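Local coordinates for protein hydrogenase maturation factor (Thermoanaerobacter tengcongensis, PDB 3VTI) that is S-carbamoylated by its partner HypF and probably dehydrates that group, with ATP, to the nitrile that supplies cyanide during [NiFe]-hydrogenase maturation, at residues C[156-161]-C[234-239]; C[208-213]-C[300-305]. All blocks are in the same frame, centred on the assembly; numbering follows the deposited sequence.

Interaction 1 (C[156-161]-C[234-239]); sequences HGMAVM and KSACEF
The thiol of Cys237 meets the end of Met158: SG of Cys237 lies 3.6 Å from CE of Met158, an apolar approach of a methyl group to sulfur. No hydrogen bond joins 156-161 to 234-239, and the backbone bonds run within each helix, as in the 2.9 Å bond from Glu238 N to Lys234 O. From 156-161, Met158 alone makes the contact. Its CG stands anti to the backbone N (chi1 -170°), which sends the chain out toward the facing helix, and bends at chi2 (50°) and chi3 (76°) then carry the thioether over the methyl of Ala236. There Met158 CG lies 4.0 Å from Ala236 CB, and SD comes almost as near. Ala236 thus touches the middle of the methionine, while Cys237 receives its terminal methyl. CA of Met158 and CA of Ala236, the nearest such pair, are 7.8 Å apart. An alanine in place of Met158 would lose the thioether and its methyl, and would probably open a gap between the helices, with Ala236 and Cys237 left lacking their mate. All three touching residues are buried, and Ile173 and Leu247 add apolar cover, the first against Met158 and the second against Cys237. Farther round the helices, Met161 packs on an apolar side chain of the HypF chain, and the carboxylate of Glu238 pairs with a basic side chain of that neighbouring protein. The arrangement is a sparse helix-to-helix packing, one long side chain against two short ones, by which helix 155-164 and helix 231-240 join within the AIR synthase-related C-terminal domain of this HypE family protein.

Interaction 2 (C[208-213]-C[300-305]); sequences VLYEIS and RIVDRP
Tyr210 reaches from its helix to the backbone of Val302, and the polar part of the contact is a hydrogen bond from Tyr210 OH to Val302 O. Modelled at 2.3 Å, it is too short for its exact length to be trusted, but the carbonyl oxygen sits in the plane of the ring, at its edge. The apolar part is slight: CE2 of Tyr210 lies 4.4 Å from CB of Val302, whose side chain also packs on Ala206 of the same helix. These touches fasten the end of the modelled chain, just past strand 299-301, the outermost strand within this chain of a mixed sheet in the C-terminal half, to helix 204-216, which also rests on strand 219-223 of that sheet through Leu209. A cationic group covers the tyrosine from another direction. Arg304 NE lies over one ring face, 4.0 Å from Tyr210 CG, while Arg304 NH2 is 3.7 Å from Tyr210 CD1. Ring and guanidinium planes stand 82° apart, with the edge of the guanidinium turned to the ring instead of its flat side. A bend at chi3 (-92°) of Arg304 brings the group back over the tyrosine, and its side chain also touches Glu207.

Overall arrangement
Interactions 1 and 2 are separate: their centres lie 20 Å apart and their nearest atoms about 11 Å apart, without touching. Along the chain their segments alternate, so the peptide visits 156-161, 208-213, 234-239 and 300-305 in turn. Neither contact belongs to the magnesium site of Asp22, Asp60 and Asp199, although Glu211 of 208-213 pairs with Arg198, the neighbour of Asp199 in sequence. Both have residues facing HypF: Met161, Glu238 and Phe239 in interaction 1, and the backbone of Ile301 in interaction 2. The second involves Arg304, next to the last modelled residue, beyond which a short tail probably carries the cysteine that accepts the carbamoyl group.

Interaction 1 (C[156-161]-C[234-239])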
# COMPACT_ATOMS: atom_id res chain seq x y z
N HIS C 156 -19.66 7.69 -6.19
CA HIS C 156 -18.56 6.83 -5.81
C HIS C 156 -18.47 6.68 -4.28
O HIS C 156 -18.48 5.56 -3.77
CB HIS C 156 -17.25 7.35 -6.37
CG HIS C 156 -16.08 6.49 -6.04
ND1 HIS C 156 -15.73 5.39 -6.79
CD2 HIS C 156 -15.18 6.55 -5.03
CE1 HIS C 156 -14.66 4.82 -6.26
NE2 HIS C 156 -14.31 5.50 -5.19
N GLY C 157 -18.39 7.80 -3.58
CA GLY C 157 -18.35 7.82 -2.12
C GLY C 157 -19.39 6.94 -1.47
O GLY C 157 -19.07 6.14 -0.58
N MET C 158 -20.64 7.07 -1.89
CA MET C 158 -21.69 6.26 -1.30
C MET C 158 -21.62 4.80 -1.73
O MET C 158 -21.94 3.91 -0.96
CB MET C 158 -23.08 6.86 -1.55
CG MET C 158 -24.20 6.21 -0.75
SD MET C 158 -23.89 6.03 1.03
CE MET C 158 -24.15 7.71 1.60
N ALA C 159 -21.17 4.56 -2.96
CA ALA C 159 -21.07 3.19 -3.48
C ALA C 159 -20.06 2.34 -2.71
O ALA C 159 -20.40 1.24 -2.27
CB ALA C 159 -20.77 3.19 -4.99
N VAL C 160 -18.84 2.84 -2.54
CA VAL C 160 -17.82 2.08 -1.81
C VAL C 160 -18.14 1.99 -0.32
O VAL C 160 -17.93 0.96 0.29
CB VAL C 160 -16.35 2.54 -2.10
CG1 VAL C 160 -16.20 3.05 -3.53
CG2 VAL C 160 -15.86 3.58 -1.11
N MET C 161 -18.69 3.06 0.25
CA MET C 161 -19.24 3.04 1.62
C MET C 161 -20.23 1.88 1.81
O MET C 161 -20.11 1.10 2.75
CB MET C 161 -19.93 4.39 1.90
CG MET C 161 -20.85 4.43 3.13
SD MET C 161 -20.24 5.47 4.47
CE MET C 161 -20.35 7.11 3.77
N LYS C 234 -29.39 10.39 -2.52
CA LYS C 234 -30.13 11.35 -1.71
C LYS C 234 -30.66 10.73 -0.41
O LYS C 234 -30.38 11.23 0.68
CB LYS C 234 -31.27 11.95 -2.53
CG LYS C 234 -32.03 13.10 -1.87
CD LYS C 234 -33.25 13.46 -2.70
CE LYS C 234 -34.04 14.61 -2.08
NZ LYS C 234 -33.33 15.92 -2.22
N SER C 235 -31.41 9.64 -0.53
CA SER C 235 -32.02 9.01 0.65
C SER C 235 -31.03 8.18 1.49
O SER C 235 -31.22 8.03 2.69
CB SER C 235 -33.27 8.21 0.28
OG SER C 235 -32.96 7.07 -0.48
N ALA C 236 -29.99 7.65 0.86
CA ALA C 236 -28.92 6.96 1.58
C ALA C 236 -28.24 7.92 2.56
O ALA C 236 -28.03 7.59 3.74
CB ALA C 236 -27.91 6.38 0.62
N CYS C 237 -27.92 9.12 2.06
CA CYS C 237 -27.35 10.20 2.86
C CYS C 237 -28.34 10.73 3.89
O CYS C 237 -27.96 11.06 5.01
CB CYS C 237 -26.88 11.34 1.95
SG CYS C 237 -25.46 10.97 0.86
N GLU C 238 -29.62 10.83 3.50
CA GLU C 238 -30.66 11.36 4.38
C GLU C 238 -30.94 10.40 5.54
O GLU C 238 -31.42 10.81 6.60
CB GLU C 238 -31.94 11.63 3.59
CG GLU C 238 -32.76 12.81 4.10
CD GLU C 238 -33.60 12.46 5.32
OE1 GLU C 238 -33.75 13.33 6.20
OE2 GLU C 238 -34.11 11.32 5.40
N PHE C 239 -30.62 9.13 5.34
CA PHE C 239 -30.81 8.13 6.37
C PHE C 239 -29.71 8.16 7.41
O PHE C 239 -29.93 7.77 8.54
CB PHE C 239 -30.89 6.74 5.76
CG PHE C 239 -32.25 6.39 5.22
CD1 PHE C 239 -33.37 7.10 5.62
CD2 PHE C 239 -32.40 5.33 4.34
CE1 PHE C 239 -34.63 6.78 5.14
CE2 PHE C 239 -33.65 4.99 3.85
CZ PHE C 239 -34.77 5.71 4.25

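Interaction 2 (C[208-213]-C[300-305])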
# COMPACT_ATOMS: atom_id res chain seq x y z
N VAL C 208 -13.47 20.89 -3.20
CA VAL C 208 -13.12 21.58 -4.42
C VAL C 208 -13.46 23.09 -4.35
O VAL C 208 -12.60 23.93 -4.64
CB VAL C 208 -13.82 20.94 -5.66
CG1 VAL C 208 -13.76 21.87 -6.89
CG2 VAL C 208 -13.23 19.57 -5.98
N LEU C 209 -14.68 23.42 -3.95
CA LEU C 209 -15.12 24.81 -3.90
C LEU C 209 -14.23 25.62 -2.96
O LEU C 209 -13.85 26.75 -3.28
CB LEU C 209 -16.60 24.93 -3.49
CG LEU C 209 -17.68 24.24 -4.34
CD1 LEU C 209 -19.06 24.39 -3.71
CD2 LEU C 209 -17.70 24.72 -5.80
N TYR C 210 -13.88 25.03 -1.82
CA TYR C 210 -12.98 25.65 -0.85
C TYR C 210 -11.58 25.83 -1.41
O TYR C 210 -10.91 26.82 -1.12
CB TYR C 210 -12.92 24.83 0.45
CG TYR C 210 -13.93 25.26 1.48
CD1 TYR C 210 -13.68 26.32 2.34
CD2 TYR C 210 -15.15 24.60 1.58
CE1 TYR C 210 -14.62 26.72 3.29
CE2 TYR C 210 -16.10 24.99 2.53
CZ TYR C 210 -15.83 26.05 3.38
OH TYR C 210 -16.77 26.44 4.31
N GLU C 211 -11.14 24.86 -2.22
CA GLU C 211 -9.83 24.94 -2.86
C GLU C 211 -9.83 26.04 -3.91
O GLU C 211 -8.83 26.76 -4.05
CB GLU C 211 -9.45 23.60 -3.48
CG GLU C 211 -8.96 22.57 -2.46
CD GLU C 211 -9.10 21.12 -2.93
OE1 GLU C 211 -9.75 20.87 -3.97
OE2 GLU C 211 -8.55 20.23 -2.23
N ILE C 212 -10.94 26.18 -4.63
CA ILE C 212 -11.09 27.26 -5.60
C ILE C 212 -11.10 28.60 -4.87
O ILE C 212 -10.41 29.53 -5.29
CB ILE C 212 -12.38 27.12 -6.45
CG1 ILE C 212 -12.35 25.85 -7.31
CG2 ILE C 212 -12.56 28.35 -7.32
CD1 ILE C 212 -13.72 25.44 -7.86
N SER C 213 -11.86 28.68 -3.78
CA SER C 213 -11.91 29.89 -2.94
C SER C 213 -10.56 30.33 -2.40
O SER C 213 -10.19 31.49 -2.51
CB SER C 213 -12.87 29.69 -1.77
OG SER C 213 -14.19 30.06 -2.14
N ARG C 300 -26.54 29.76 3.92
CA ARG C 300 -25.71 29.22 5.00
C ARG C 300 -24.35 28.77 4.45
O ARG C 300 -24.24 28.41 3.27
CB ARG C 300 -26.40 28.08 5.75
CG ARG C 300 -26.73 26.87 4.89
CD ARG C 300 -27.10 25.65 5.72
NE ARG C 300 -27.08 24.44 4.91
CZ ARG C 300 -26.06 23.59 4.83
NH1 ARG C 300 -24.94 23.80 5.53
NH2 ARG C 300 -26.14 22.52 4.05
N ILE C 301 -23.32 28.82 5.29
CA ILE C 301 -21.98 28.40 4.90
C ILE C 301 -21.92 26.89 4.70
O ILE C 301 -22.56 26.12 5.43
CB ILE C 301 -20.87 28.85 5.91
CG1 ILE C 301 -21.12 28.30 7.32
CG2 ILE C 301 -20.73 30.37 5.93
CD1 ILE C 301 -20.29 27.06 7.67
N VAL C 302 -21.18 26.46 3.68
CA VAL C 302 -20.93 25.05 3.47
C VAL C 302 -19.84 24.64 4.44
O VAL C 302 -18.79 25.28 4.51
CB VAL C 302 -20.50 24.78 2.01
CG1 VAL C 302 -20.18 23.30 1.81
CG2 VAL C 302 -21.59 25.23 1.04
N ASP C 303 -20.09 23.59 5.21
CA ASP C 303 -19.13 23.08 6.18
C ASP C 303 -18.04 22.27 5.49
O ASP C 303 -18.30 21.59 4.49
CB ASP C 303 -19.83 22.24 7.25
CG ASP C 303 -20.81 23.07 8.08
OD1 ASP C 303 -20.36 23.92 8.89
OD2 ASP C 303 -22.04 22.87 7.94
N ARG C 304 -16.81 22.35 6.00
CA ARG C 304 -15.69 21.61 5.44
C ARG C 304 -15.56 20.19 6.03
O ARG C 304 -15.60 20.03 7.25
CB ARG C 304 -14.38 22.40 5.60
CG ARG C 304 -13.24 21.87 4.74
CD ARG C 304 -11.91 22.50 5.08
NE ARG C 304 -11.62 23.68 4.27
CZ ARG C 304 -10.39 24.16 4.04
NH1 ARG C 304 -9.33 23.56 4.57
NH2 ARG C 304 -10.23 25.24 3.29
N PRO C 305 -15.42 19.16 5.16
CA PRO C 305 -15.26 17.74 5.56
C PRO C 305 -14.14 17.49 6.59
O PRO C 305 -14.38 17.01 7.70
CB PRO C 305 -14.91 17.03 4.24
CG PRO C 305 -15.50 17.89 3.17
CD PRO C 305 -15.50 19.31 3.69